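Local atomic coordinates of glutathione S-transferase (Xanthomonas axonopodis pv. citri, PDB entry 6NV6), a protein that binds glutathione and, as a theta-class glutathione transferase, probably catalyses the conjugation of its thiol to electrophilic substrates. Residues R10-R16 with G201-T207; W100-A106 with P164-F168; A143-A148 with L182-W188; Q150-S154 with W188-L192. One frame throughout, in Å; residues are numbered along the deposited sequence.

Overall arrangement
Contact 1 joins the first helix of the thioredoxin-like domain, 13-25, to the C-terminal tail, and so closes a loop of 184 residues within which the other three contacts lie. Contact 2 packs helix 88-118 on helix 163-174 near the centre of the folded chain, its centre about 14 Å from that of contact 1. Contacts 3 and 4 are neighbours, centres about 8 Å apart; both use helix 183-193 and share Trp188, whose ring also reaches Leu165 and Gly166 of contact 2. Segments of contacts 2, 3 and 4 alternate along the chain, so the helices of the all-helical domain are interleaved in sequence, while contact 1 ties that domain's end back to the N-terminal domain.

Contact 1: residues R10-R16 with G201-T207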
loop_
_atom_site.group_PDB
_atom_site.type_symbol
_atom_site.label_atom_id
_atom_site.label_comp_id
_atom_site.label_asym_id
_atom_site.label_seq_id
_atom_site.Cartn_x
_atom_site.Cartn_y
_atom_site.Cartn_z
ATOM N N ARG A 10 8.194 5.890 -8.419
ATOM C CA ARG A 10 6.746 5.902 -8.261
ATOM C C ARG A 10 6.106 4.556 -8.568
ATOM O O ARG A 10 4.910 4.388 -8.316
ATOM C CB ARG A 10 6.158 7.003 -9.147
ATOM C CG ARG A 10 6.918 8.311 -8.955
ATOM C CD ARG A 10 6.433 9.487 -9.795
ATOM N NE ARG A 10 7.227 10.674 -9.465
ATOM C CZ ARG A 10 7.842 11.458 -10.346
ATOM N NH1 ARG A 10 7.745 11.210 -11.646
ATOM N NH2 ARG A 10 8.546 12.503 -9.923
ATOM N N ASN A 11 6.872 3.594 -9.076
ATOM C CA ASN A 11 6.392 2.241 -9.330
ATOM C C ASN A 11 6.697 1.287 -8.179
ATOM O O ASN A 11 6.553 0.070 -8.335
ATOM C CB ASN A 11 6.988 1.707 -10.637
ATOM C CG ASN A 11 8.467 1.367 -10.509
ATOM O OD1 ASN A 11 9.183 1.947 -9.683
ATOM N ND2 ASN A 11 8.935 0.425 -11.325
ATOM N N SER A 12 7.119 1.811 -7.033
ATOM C CA SER A 12 7.276 1.033 -5.812
ATOM C C SER A 12 6.040 1.182 -4.926
ATOM O O SER A 12 5.482 2.277 -4.790
ATOM C CB SER A 12 8.525 1.483 -5.056
ATOM O OG SER A 12 8.400 1.269 -3.654
ATOM N N SER A 13 5.616 0.065 -4.332
ATOM C CA SER A 13 4.423 0.070 -3.486
ATOM C C SER A 13 4.650 0.859 -2.202
ATOM O O SER A 13 3.724 1.496 -1.678
ATOM C CB SER A 13 4.010 -1.379 -3.168
ATOM O OG SER A 13 3.372 -2.005 -4.276
ATOM N N ASN A 14 5.877 0.824 -1.691
ATOM C CA ASN A 14 6.204 1.597 -0.504
ATOM C C ASN A 14 6.153 3.091 -0.795
ATOM O O ASN A 14 5.635 3.872 0.013
ATOM C CB ASN A 14 7.578 1.187 0.008
ATOM C CG ASN A 14 7.553 -0.140 0.738
ATOM O OD1 ASN A 14 6.515 -0.560 1.239
ATOM N ND2 ASN A 14 8.700 -0.800 0.814
ATOM N N VAL A 15 6.669 3.504 -1.955
ATOM C CA VAL A 15 6.607 4.906 -2.336
ATOM C C VAL A 15 5.163 5.296 -2.641
ATOM O O VAL A 15 4.719 6.403 -2.309
ATOM C CB VAL A 15 7.557 5.155 -3.528
ATOM C CG1 VAL A 15 7.484 6.602 -4.012
ATOM C CG2 VAL A 15 9.002 4.762 -3.172
ATOM N N ARG A 16 4.394 4.378 -3.233
ATOM C CA ARG A 16 2.975 4.638 -3.449
ATOM C C ARG A 16 2.270 4.939 -2.136
ATOM O O ARG A 16 1.432 5.845 -2.066
ATOM C CB ARG A 16 2.315 3.441 -4.125
ATOM C CG ARG A 16 2.593 3.307 -5.605
ATOM C CD ARG A 16 1.981 2.012 -6.139
ATOM N NE ARG A 16 2.187 1.866 -7.574
ATOM C CZ ARG A 16 2.865 0.872 -8.137
ATOM N NH1 ARG A 16 3.387 -0.088 -7.384
ATOM N NH2 ARG A 16 3.011 0.843 -9.454
ATOM N N GLY A 201 -1.944 8.816 -6.438
ATOM C CA GLY A 201 -0.856 8.340 -5.609
ATOM C C GLY A 201 -0.436 6.905 -5.848
ATOM O O GLY A 201 0.742 6.577 -5.693
ATOM N N VAL A 202 -1.374 6.036 -6.223
ATOM C CA VAL A 202 -1.131 4.602 -6.263
ATOM C C VAL A 202 -1.176 4.055 -7.683
ATOM O O VAL A 202 -0.324 3.252 -8.067
ATOM C CB VAL A 202 -2.124 3.849 -5.345
ATOM C CG1 VAL A 202 -1.877 2.347 -5.374
ATOM C CG2 VAL A 202 -2.022 4.373 -3.944
ATOM N N MET A 203 -2.151 4.474 -8.480
ATOM C CA MET A 203 -2.392 3.796 -9.754
ATOM C C MET A 203 -1.460 4.369 -10.816
ATOM O O MET A 203 -1.854 5.103 -11.723
ATOM C CB MET A 203 -3.854 3.896 -10.157
ATOM C CG MET A 203 -4.798 3.355 -9.091
ATOM S SD MET A 203 -6.540 3.672 -9.385
ATOM C CE MET A 203 -6.813 2.488 -10.702
ATOM N N THR A 204 -0.200 3.977 -10.710
ATOM C CA THR A 204 0.858 4.413 -11.599
ATOM C C THR A 204 1.235 3.266 -12.534
ATOM O O THR A 204 0.643 2.179 -12.506
ATOM C CB THR A 204 2.061 4.907 -10.789
ATOM O OG1 THR A 204 2.607 3.827 -10.015
ATOM C CG2 THR A 204 1.644 6.034 -9.848
ATOM N N ALA A 205 2.223 3.520 -13.385
ATOM C CA ALA A 205 2.739 2.482 -14.269
ATOM C C ALA A 205 3.128 1.243 -13.467
ATOM O O ALA A 205 3.952 1.312 -12.551
ATOM C CB ALA A 205 3.935 3.019 -15.057
ATOM N N LEU A 206 2.518 0.106 -13.795
ATOM C CA LEU A 206 2.751 -1.115 -13.029
ATOM C C LEU A 206 3.932 -1.880 -13.623
ATOM O O LEU A 206 3.822 -3.000 -14.130
ATOM C CB LEU A 206 1.487 -1.962 -12.959
ATOM C CG LEU A 206 1.523 -2.945 -11.783
ATOM C CD1 LEU A 206 1.665 -2.199 -10.454
ATOM C CD2 LEU A 206 0.312 -3.875 -11.759
ATOM N N THR A 207 5.095 -1.255 -13.500
ATOM C CA THR A 207 6.329 -1.792 -14.055
ATOM C C THR A 207 7.224 -2.437 -12.980
ATOM O O THR A 207 8.439 -2.584 -13.160
ATOM C CB THR A 207 7.104 -0.685 -14.786
ATOM O OG1 THR A 207 7.327 0.406 -13.890
ATOM C CG2 THR A 207 6.295 -0.182 -15.969
ATOM O OXT THR A 207 6.749 -2.829 -11.906
HETATM O O HOH W 1 4.898 -1.228 -10.279
#
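The guanidinium group of Arg16 reaches across to the C-terminal tail, where Thr204 and Val202 receive it. With the chain extended from CG to NE, NH2 donates to Thr204 OG1 at 3.1 Å, the acceptor tilted 23° from the guanidinium plane. NE adds two weak bonds, to Val202 O at 2.9 Å and to the same Thr204 OG1. That hydroxyl is a relay: while accepting from Arg16 it gives its own proton to Arg10 O at 2.9 Å, approaching from above the carbonyl plane. A chi1 of 63°, which sets Thr204 OG1 between its backbone N and carbonyl carbon, turns the oxygen to both partners. Water 1 lies at the edge of the guanidinium, in its plane; it accepts from Arg16 NH2 and donates to Asn11 O and to the terminal carboxylate at Thr207 OXT, each at 2.9 Å. Leu206 CD1 lies 3.5 Å from Arg16 NH2, adding an apolar neighbour to this buried arginine. Arg118 of helix 88-118 makes a salt bridge with OXT, so the chain terminus is held by a charge as well as by water. Nearby, Ser12 N-caps helix 13-25, its OG accepting from Val15 N at 3.3 Å. The whole is a domain interface of the glutathione transferase fold, in which the C-terminal tail returns to the start of the first helix of the thioredoxin-like domain.

Contact 2: residues W100-A106 with P164-F168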
loop_
_atom_site.group_PDB
_atom_site.type_symbol
_atom_site.label_atom_id
_atom_site.label_comp_id
_atom_site.label_asym_id
_atom_site.label_seq_id
_atom_site.Cartn_x
_atom_site.Cartn_y
_atom_site.Cartn_z
ATOM N N TRP A 100 0.833 -5.915 9.559
ATOM C CA TRP A 100 0.668 -7.189 8.868
ATOM C C TRP A 100 1.081 -7.094 7.399
ATOM O O TRP A 100 1.638 -8.049 6.839
ATOM C CB TRP A 100 -0.786 -7.641 9.018
ATOM C CG TRP A 100 -1.149 -8.924 8.332
ATOM C CD1 TRP A 100 -1.178 -10.162 8.885
ATOM C CD2 TRP A 100 -1.594 -9.080 6.979
ATOM N NE1 TRP A 100 -1.587 -11.094 7.958
ATOM C CE2 TRP A 100 -1.852 -10.451 6.780
ATOM C CE3 TRP A 100 -1.787 -8.195 5.909
ATOM C CZ2 TRP A 100 -2.287 -10.959 5.563
ATOM C CZ3 TRP A 100 -2.226 -8.706 4.690
ATOM C CH2 TRP A 100 -2.466 -10.073 4.531
ATOM N N THR A 101 0.819 -5.956 6.756
ATOM C CA THR A 101 1.245 -5.788 5.372
ATOM C C THR A 101 2.755 -5.943 5.254
ATOM O O THR A 101 3.256 -6.635 4.356
ATOM C CB THR A 101 0.797 -4.422 4.844
ATOM O OG1 THR A 101 -0.633 -4.366 4.806
ATOM C CG2 THR A 101 1.331 -4.190 3.442
ATOM N N THR A 102 3.495 -5.318 6.163
ATOM C CA THR A 102 4.945 -5.447 6.139
ATOM C C THR A 102 5.396 -6.811 6.655
ATOM O O THR A 102 6.201 -7.492 6.011
ATOM C CB THR A 102 5.573 -4.319 6.952
ATOM O OG1 THR A 102 5.202 -3.057 6.374
ATOM C CG2 THR A 102 7.088 -4.466 6.972
ATOM N N SER A 103 4.880 -7.232 7.811
ATOM C CA SER A 103 5.421 -8.413 8.466
ATOM C C SER A 103 5.096 -9.700 7.713
ATOM O O SER A 103 5.863 -10.669 7.793
ATOM C CB SER A 103 4.903 -8.489 9.902
ATOM O OG SER A 103 3.647 -9.138 9.969
ATOM N N THR A 104 3.978 -9.743 6.986
ATOM C CA THR A 104 3.478 -11.029 6.515
ATOM C C THR A 104 3.221 -11.064 5.012
ATOM O O THR A 104 3.455 -12.088 4.369
ATOM C CB THR A 104 2.190 -11.387 7.275
ATOM O OG1 THR A 104 2.467 -11.447 8.679
ATOM C CG2 THR A 104 1.639 -12.730 6.825
ATOM N N PHE A 105 2.749 -9.968 4.426
ATOM C CA PHE A 105 2.331 -10.038 3.035
ATOM C C PHE A 105 3.401 -9.577 2.056
ATOM O O PHE A 105 3.574 -10.195 0.998
ATOM C CB PHE A 105 1.063 -9.209 2.824
ATOM C CG PHE A 105 0.611 -9.167 1.396
ATOM C CD1 PHE A 105 0.031 -10.275 0.817
ATOM C CD2 PHE A 105 0.791 -8.022 0.624
ATOM C CE1 PHE A 105 -0.379 -10.245 -0.507
ATOM C CE2 PHE A 105 0.377 -7.978 -0.712
ATOM C CZ PHE A 105 -0.206 -9.094 -1.278
ATOM N N ALA A 106 4.128 -8.508 2.384
ATOM C CA ALA A 106 4.953 -7.835 1.384
ATOM C C ALA A 106 6.058 -8.743 0.844
ATOM O O ALA A 106 6.343 -8.732 -0.361
ATOM C CB ALA A 106 5.537 -6.558 1.984
ATOM N N PRO A 164 -1.258 0.999 3.608
ATOM C CA PRO A 164 -0.171 0.084 3.199
ATOM C C PRO A 164 -0.641 -1.079 2.338
ATOM O O PRO A 164 -0.110 -1.273 1.229
ATOM C CB PRO A 164 0.412 -0.384 4.536
ATOM C CG PRO A 164 0.086 0.710 5.478
ATOM C CD PRO A 164 -1.249 1.222 5.066
ATOM N N LEU A 165 -1.635 -1.856 2.793
ATOM C CA LEU A 165 -2.145 -2.938 1.946
ATOM C C LEU A 165 -2.836 -2.403 0.690
ATOM O O LEU A 165 -2.764 -3.037 -0.372
ATOM C CB LEU A 165 -3.105 -3.829 2.729
ATOM C CG LEU A 165 -3.552 -5.091 1.992
ATOM C CD1 LEU A 165 -2.361 -5.985 1.644
ATOM C CD2 LEU A 165 -4.573 -5.856 2.811
ATOM N N GLY A 166 -3.505 -1.246 0.790
ATOM C CA GLY A 166 -4.149 -0.661 -0.374
ATOM C C GLY A 166 -3.175 -0.335 -1.489
ATOM O O GLY A 166 -3.525 -0.428 -2.671
ATOM N N SER A 167 -1.942 0.037 -1.139
ATOM C CA SER A 167 -0.956 0.341 -2.169
ATOM C C SER A 167 -0.403 -0.922 -2.817
ATOM O O SER A 167 0.009 -0.885 -3.983
ATOM C CB SER A 167 0.175 1.192 -1.586
ATOM O OG SER A 167 -0.318 2.219 -0.742
ATOM N N PHE A 168 -0.378 -2.040 -2.088
ATOM C CA PHE A 168 0.003 -3.307 -2.709
ATOM C C PHE A 168 -1.124 -3.866 -3.560
ATOM O O PHE A 168 -0.874 -4.405 -4.647
ATOM C CB PHE A 168 0.388 -4.340 -1.650
ATOM C CG PHE A 168 1.773 -4.171 -1.097
ATOM C CD1 PHE A 168 2.861 -4.732 -1.733
ATOM C CD2 PHE A 168 1.984 -3.463 0.076
ATOM C CE1 PHE A 168 4.139 -4.583 -1.211
ATOM C CE2 PHE A 168 3.259 -3.309 0.597
ATOM C CZ PHE A 168 4.341 -3.873 -0.056
#
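CG of Phe105 stands anti to its backbone N (chi1 177°) and CG of Phe168 anti to its carbonyl carbon (chi1 -79°), torsions that direct both rings into the groove between the helices. The side chains run past each other in opposite directions, and the rings meet as an offset edge-to-face pair, centroids 5.9 Å apart and planes almost perpendicular, with the edge of Phe105 toward the face of Phe168. Phe105 CE2 also comes to 3.8 Å from Phe168 CB. Two further groups meet the Phe168 ring obliquely: Thr101 CG2 at Phe168 CD2 (3.5 Å) and Ala106 CB at Phe168 CZ (3.6 Å). Leu165 CD1 lies between two rings, 3.9 Å from Phe105 CD2; Trp100 CZ3, at the edge of its indole, is 4.1 Å from Leu165 CD1. Thr101 OG1 lies against Leu165 CB at 3.3 Å, yet its hydrogen bond is made within its own helix, to Trp97 O. Within helix 88-118 a wider pi-type turn at 101-105 lets Trp100 O accept from both Thr104 N and Phe105 N. With segment axes 9.9 Å apart and 40° between their directions, this is helix-on-helix packing in the hydrophobic core of the all-helical C-terminal domain of glutathione transferases.

Contact 3: residues A143-A148 with L182-W188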
loop_
_atom_site.group_PDB
_atom_site.type_symbol
_atom_site.label_atom_id
_atom_site.label_comp_id
_atom_site.label_asym_id
_atom_site.label_seq_id
_atom_site.Cartn_x
_atom_site.Cartn_y
_atom_site.Cartn_z
ATOM N N ALA A 143 -7.299 -10.903 4.935
ATOM C CA ALA A 143 -7.812 -9.550 4.783
ATOM C C ALA A 143 -9.225 -9.564 4.205
ATOM O O ALA A 143 -10.085 -8.774 4.624
ATOM C CB ALA A 143 -6.857 -8.747 3.906
ATOM N N ASP A 144 -9.474 -10.456 3.235
ATOM C CA ASP A 144 -10.812 -10.614 2.676
ATOM C C ASP A 144 -11.819 -10.933 3.765
ATOM O O ASP A 144 -12.958 -10.456 3.728
ATOM C CB ASP A 144 -10.819 -11.711 1.610
ATOM C CG ASP A 144 -12.195 -11.906 0.976
ATOM O OD1 ASP A 144 -12.992 -12.726 1.488
ATOM O OD2 ASP A 144 -12.496 -11.234 -0.035
ATOM N N ALA A 145 -11.416 -11.736 4.746
ATOM C CA ALA A 145 -12.315 -12.057 5.847
ATOM C C ALA A 145 -12.565 -10.841 6.733
ATOM O O ALA A 145 -13.686 -10.631 7.212
ATOM C CB ALA A 145 -11.744 -13.211 6.658
ATOM N N ALA A 146 -11.534 -10.027 6.965
ATOM C CA ALA A 146 -11.736 -8.835 7.779
ATOM C C ALA A 146 -12.606 -7.819 7.055
ATOM O O ALA A 146 -13.375 -7.085 7.692
ATOM C CB ALA A 146 -10.389 -8.218 8.158
ATOM N N LEU A 147 -12.513 -7.776 5.729
ATOM C CA LEU A 147 -13.312 -6.852 4.939
ATOM C C LEU A 147 -14.700 -7.391 4.650
ATOM O O LEU A 147 -15.482 -6.720 3.970
ATOM C CB LEU A 147 -12.580 -6.518 3.641
ATOM C CG LEU A 147 -11.304 -5.690 3.881
ATOM C CD1 LEU A 147 -10.419 -5.713 2.647
ATOM C CD2 LEU A 147 -11.641 -4.238 4.312
ATOM N N ALA A 148 -15.012 -8.587 5.138
ATOM C CA ALA A 148 -16.387 -9.048 5.234
ATOM C C ALA A 148 -17.051 -8.607 6.532
ATOM O O ALA A 148 -18.277 -8.679 6.639
ATOM C CB ALA A 148 -16.448 -10.575 5.113
ATOM N N LEU A 182 -11.868 -13.379 -4.156
ATOM C CA LEU A 182 -11.878 -12.738 -2.840
ATOM C C LEU A 182 -12.737 -11.482 -2.925
ATOM O O LEU A 182 -12.222 -10.371 -3.119
ATOM C CB LEU A 182 -10.466 -12.410 -2.367
ATOM C CG LEU A 182 -9.510 -13.590 -2.186
ATOM C CD1 LEU A 182 -8.086 -13.064 -2.108
ATOM C CD2 LEU A 182 -9.883 -14.419 -0.952
ATOM N N PRO A 183 -14.051 -11.614 -2.736
ATOM C CA PRO A 183 -14.971 -10.565 -3.191
ATOM C C PRO A 183 -15.060 -9.378 -2.253
ATOM O O PRO A 183 -15.377 -8.269 -2.700
ATOM C CB PRO A 183 -16.318 -11.299 -3.283
ATOM C CG PRO A 183 -15.999 -12.764 -2.963
ATOM C CD PRO A 183 -14.785 -12.728 -2.122
ATOM N N HIS A 184 -14.828 -9.583 -0.957
ATOM C CA HIS A 184 -14.793 -8.431 -0.062
ATOM C C HIS A 184 -13.522 -7.623 -0.288
ATOM O O HIS A 184 -13.563 -6.389 -0.386
ATOM C CB HIS A 184 -14.937 -8.883 1.392
ATOM C CG HIS A 184 -16.104 -9.794 1.611
ATOM N ND1 HIS A 184 -17.309 -9.348 2.112
ATOM C CD2 HIS A 184 -16.263 -11.116 1.359
ATOM C CE1 HIS A 184 -18.157 -10.360 2.171
ATOM N NE2 HIS A 184 -17.548 -11.442 1.720
ATOM N N LEU A 185 -12.387 -8.314 -0.408
ATOM C CA LEU A 185 -11.154 -7.660 -0.818
ATOM C C LEU A 185 -11.356 -6.844 -2.086
ATOM O O LEU A 185 -10.890 -5.706 -2.179
ATOM C CB LEU A 185 -10.066 -8.712 -1.027
ATOM C CG LEU A 185 -8.673 -8.155 -1.304
ATOM C CD1 LEU A 185 -8.030 -7.605 -0.018
ATOM C CD2 LEU A 185 -7.809 -9.223 -1.966
ATOM N N GLN A 186 -12.067 -7.408 -3.067
ATOM C CA GLN A 186 -12.230 -6.739 -4.353
ATOM C C GLN A 186 -13.140 -5.518 -4.255
ATOM O O GLN A 186 -12.858 -4.477 -4.863
ATOM C CB GLN A 186 -12.780 -7.727 -5.377
ATOM C CG GLN A 186 -13.116 -7.090 -6.711
ATOM C CD GLN A 186 -13.462 -8.113 -7.765
ATOM O OE1 GLN A 186 -13.061 -9.276 -7.660
ATOM N NE2 GLN A 186 -14.213 -7.691 -8.791
ATOM N N ALA A 187 -14.250 -5.631 -3.520
ATOM C CA ALA A 187 -15.146 -4.488 -3.358
ATOM C C ALA A 187 -14.455 -3.350 -2.620
ATOM O O ALA A 187 -14.743 -2.171 -2.876
ATOM C CB ALA A 187 -16.416 -4.916 -2.622
ATOM N N TRP A 188 -13.553 -3.688 -1.693
ATOM C CA TRP A 188 -12.734 -2.687 -1.023
ATOM C C TRP A 188 -11.818 -1.988 -2.018
ATOM O O TRP A 188 -11.704 -0.757 -2.013
ATOM C CB TRP A 188 -11.943 -3.372 0.090
ATOM C CG TRP A 188 -10.781 -2.629 0.728
ATOM C CD1 TRP A 188 -10.855 -1.565 1.590
ATOM C CD2 TRP A 188 -9.386 -2.968 0.634
ATOM N NE1 TRP A 188 -9.601 -1.207 2.011
ATOM C CE2 TRP A 188 -8.680 -2.052 1.448
ATOM C CE3 TRP A 188 -8.667 -3.950 -0.058
ATOM C CZ2 TRP A 188 -7.278 -2.081 1.579
ATOM C CZ3 TRP A 188 -7.273 -3.982 0.079
ATOM C CH2 TRP A 188 -6.597 -3.048 0.889
HETATM O O HOH W 2 -15.304 -5.202 1.482
#
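Asp144 receives the first turn of helix 183-193, tying it to the end of helix 126-146 within the all-helical C-terminal domain of the glutathione transferase fold. Its OD2 accepts from Leu185 N at 2.9 Å along an almost straight N-H line (173°), and more weakly from His184 N. The Leu185 bond arrives from above the carboxylate plane, 39° out of it. Leu182 occupies the N-cap position, but the aspartate that takes these first-turn amides comes from another helix. These N-H groups of the first turn would probably help stabilise the negative charge. A chi1 of -179° swings the carboxylate away from the backbone N and across to that turn; Leu182 CD2 packs on Asp144 CB at 3.8 Å.

On one flank Ala148 CB sits over the centre of the His184 ring, a CH-pi contact 3.4 Å from the centroid. On another, Leu147 lies over one face of the Trp188 indole: Leu147 CD2 makes a CH-pi contact 4.1 Å from the centroid of the five-membered ring, and Leu147 CD1 comes to 3.6 Å from Trp188 CD2. The same CD1 meets Leu185 CD1. Further out, Asp162 accepts from Trp188 NE1 and probably limits the indole's rotation, while Leu165 of helix 163-174 touches both Ala143 and Trp188. Between the two backbones, water 2 donates to Leu147 O at 2.9 Å and to His184 O at 2.8 Å.

Contact 4: residues Q150-S154 with W188-L192; sequences QPYLS and WYARL
The loop between helices 126-146 and 163-174 of the all-helical domain is laid here against helix 183-193, with Pro151, Tyr152 and Leu153 meeting Trp188 and Arg191. Arg191 NH1 donates to Pro151 O at 2.8 Å; it lies in the carbonyl plane, on a lone pair of the oxygen, although the N-H...O angle is only 136°. The arginine gets there by a bend at chi3 (-62°), which brings its guanidinium back over the loop, one face on Pro151 CB at 3.9 Å from NH1. Tyr152 OH lies at the edge of the guanidinium, near its plane, and the tyrosine ring stands almost upright to it, planes 81° apart; at this long distance any cation-pi attraction is weak at most. The same ring comes to the indole edge of Trp188, Tyr152 CD1 being 3.8 Å from Trp188 CD1. Farther along the indole, Leu153 CD1 touches Trp188 CZ2 at 3.7 Å. Water 3 bridges Tyr152 OH, at 2.9 Å, to Arg191 O, at 3.0 Å, where it donates. Asp162, the partner of the indole, also holds the loop: its OD2 accepts from Leu153 N, and its OD1 is hydrogen-bonded to Ser154 OG. The polar side of the contact is thus made by Arg191 and water 3, beside the packing of buried Leu153 and Trp188, with one aspartate coupling loop backbone and helix side chain.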
loop_
_atom_site.group_PDB
_atom_site.type_symbol
_atom_site.label_atom_id
_atom_site.label_comp_id
_atom_site.label_asym_id
_atom_site.label_seq_id
_atom_site.Cartn_x
_atom_site.Cartn_y
_atom_site.Cartn_z
ATOM N N GLN A 150 -16.041 -5.406 8.221
ATOM C CA GLN A 150 -16.094 -3.957 8.109
ATOM C C GLN A 150 -15.665 -3.574 6.694
ATOM O O GLN A 150 -14.931 -4.320 6.048
ATOM C CB GLN A 150 -15.183 -3.265 9.131
ATOM C CG GLN A 150 -15.422 -3.711 10.564
ATOM C CD GLN A 150 -16.535 -2.914 11.235
ATOM O OE1 GLN A 150 -16.936 -1.855 10.742
ATOM N NE2 GLN A 150 -17.039 -3.419 12.367
ATOM N N PRO A 151 -16.108 -2.414 6.208
ATOM C CA PRO A 151 -15.781 -2.058 4.819
ATOM C C PRO A 151 -14.346 -1.582 4.621
ATOM O O PRO A 151 -13.894 -1.508 3.466
ATOM C CB PRO A 151 -16.796 -0.949 4.499
ATOM C CG PRO A 151 -17.139 -0.339 5.802
ATOM C CD PRO A 151 -16.872 -1.353 6.887
ATOM N N TYR A 152 -13.620 -1.269 5.699
ATOM C CA TYR A 152 -12.233 -0.842 5.597
ATOM C C TYR A 152 -11.381 -1.535 6.647
ATOM O O TYR A 152 -11.853 -1.906 7.729
ATOM C CB TYR A 152 -12.093 0.674 5.735
ATOM C CG TYR A 152 -12.756 1.401 4.592
ATOM C CD1 TYR A 152 -12.093 1.576 3.386
ATOM C CD2 TYR A 152 -14.062 1.890 4.710
ATOM C CE1 TYR A 152 -12.697 2.225 2.335
ATOM C CE2 TYR A 152 -14.674 2.540 3.666
ATOM C CZ TYR A 152 -13.987 2.705 2.474
ATOM O OH TYR A 152 -14.575 3.348 1.403
ATOM N N LEU A 153 -10.116 -1.739 6.284
ATOM C CA LEU A 153 -9.141 -2.247 7.233
ATOM C C LEU A 153 -9.091 -1.393 8.486
ATOM O O LEU A 153 -8.804 -1.906 9.571
ATOM C CB LEU A 153 -7.765 -2.290 6.582
ATOM C CG LEU A 153 -7.651 -3.280 5.436
ATOM C CD1 LEU A 153 -6.210 -3.275 4.950
ATOM C CD2 LEU A 153 -8.098 -4.679 5.890
ATOM N N SER A 154 -9.364 -0.092 8.354
ATOM C CA SER A 154 -9.408 0.815 9.493
ATOM C C SER A 154 -10.731 0.743 10.243
ATOM O O SER A 154 -10.863 1.386 11.296
ATOM C CB SER A 154 -9.157 2.260 9.045
ATOM O OG SER A 154 -7.877 2.395 8.465
ATOM N N TRP A 188 -13.553 -3.688 -1.693
ATOM C CA TRP A 188 -12.734 -2.687 -1.023
ATOM C C TRP A 188 -11.818 -1.988 -2.018
ATOM O O TRP A 188 -11.704 -0.757 -2.013
ATOM C CB TRP A 188 -11.943 -3.372 0.090
ATOM C CG TRP A 188 -10.781 -2.629 0.728
ATOM C CD1 TRP A 188 -10.855 -1.565 1.590
ATOM C CD2 TRP A 188 -9.386 -2.968 0.634
ATOM N NE1 TRP A 188 -9.601 -1.207 2.011
ATOM C CE2 TRP A 188 -8.680 -2.052 1.448
ATOM C CE3 TRP A 188 -8.667 -3.950 -0.058
ATOM C CZ2 TRP A 188 -7.278 -2.081 1.579
ATOM C CZ3 TRP A 188 -7.273 -3.982 0.079
ATOM C CH2 TRP A 188 -6.597 -3.048 0.889
ATOM N N TYR A 189 -11.183 -2.760 -2.898
ATOM C CA TYR A 189 -10.363 -2.169 -3.943
ATOM C C TYR A 189 -11.197 -1.294 -4.866
ATOM O O TYR A 189 -10.719 -0.257 -5.339
ATOM C CB TYR A 189 -9.665 -3.271 -4.732
ATOM C CG TYR A 189 -8.860 -2.774 -5.910
ATOM C CD1 TYR A 189 -7.942 -1.743 -5.759
ATOM C CD2 TYR A 189 -9.015 -3.338 -7.166
ATOM C CE1 TYR A 189 -7.209 -1.289 -6.821
ATOM C CE2 TYR A 189 -8.285 -2.888 -8.239
ATOM C CZ TYR A 189 -7.386 -1.866 -8.063
ATOM O OH TYR A 189 -6.668 -1.413 -9.139
ATOM N N ALA A 190 -12.447 -1.694 -5.131
ATOM C CA ALA A 190 -13.328 -0.868 -5.950
ATOM C C ALA A 190 -13.623 0.466 -5.277
ATOM O O ALA A 190 -13.744 1.488 -5.956
ATOM C CB ALA A 190 -14.626 -1.618 -6.252
ATOM N N ARG A 191 -13.719 0.485 -3.949
ATOM C CA ARG A 191 -14.003 1.735 -3.259
ATOM C C ARG A 191 -12.750 2.583 -3.113
ATOM O O ARG A 191 -12.832 3.819 -3.064
ATOM C CB ARG A 191 -14.610 1.452 -1.889
ATOM C CG ARG A 191 -16.001 0.850 -1.955
ATOM C CD ARG A 191 -16.612 0.726 -0.559
ATOM N NE ARG A 191 -15.847 -0.169 0.317
ATOM C CZ ARG A 191 -16.037 -1.487 0.421
ATOM N NH1 ARG A 191 -15.206 -2.224 1.150
ATOM N NH2 ARG A 191 -17.007 -2.090 -0.255
ATOM N N LEU A 192 -11.588 1.938 -3.029
ATOM C CA LEU A 192 -10.341 2.688 -3.067
ATOM C C LEU A 192 -10.198 3.414 -4.396
ATOM O O LEU A 192 -9.804 4.585 -4.437
ATOM C CB LEU A 192 -9.149 1.755 -2.836
ATOM C CG LEU A 192 -9.028 1.144 -1.434
ATOM C CD1 LEU A 192 -7.868 0.164 -1.364
ATOM C CD2 LEU A 192 -8.898 2.214 -0.366
HETATM O O HOH W 3 -12.822 4.952 -0.235
#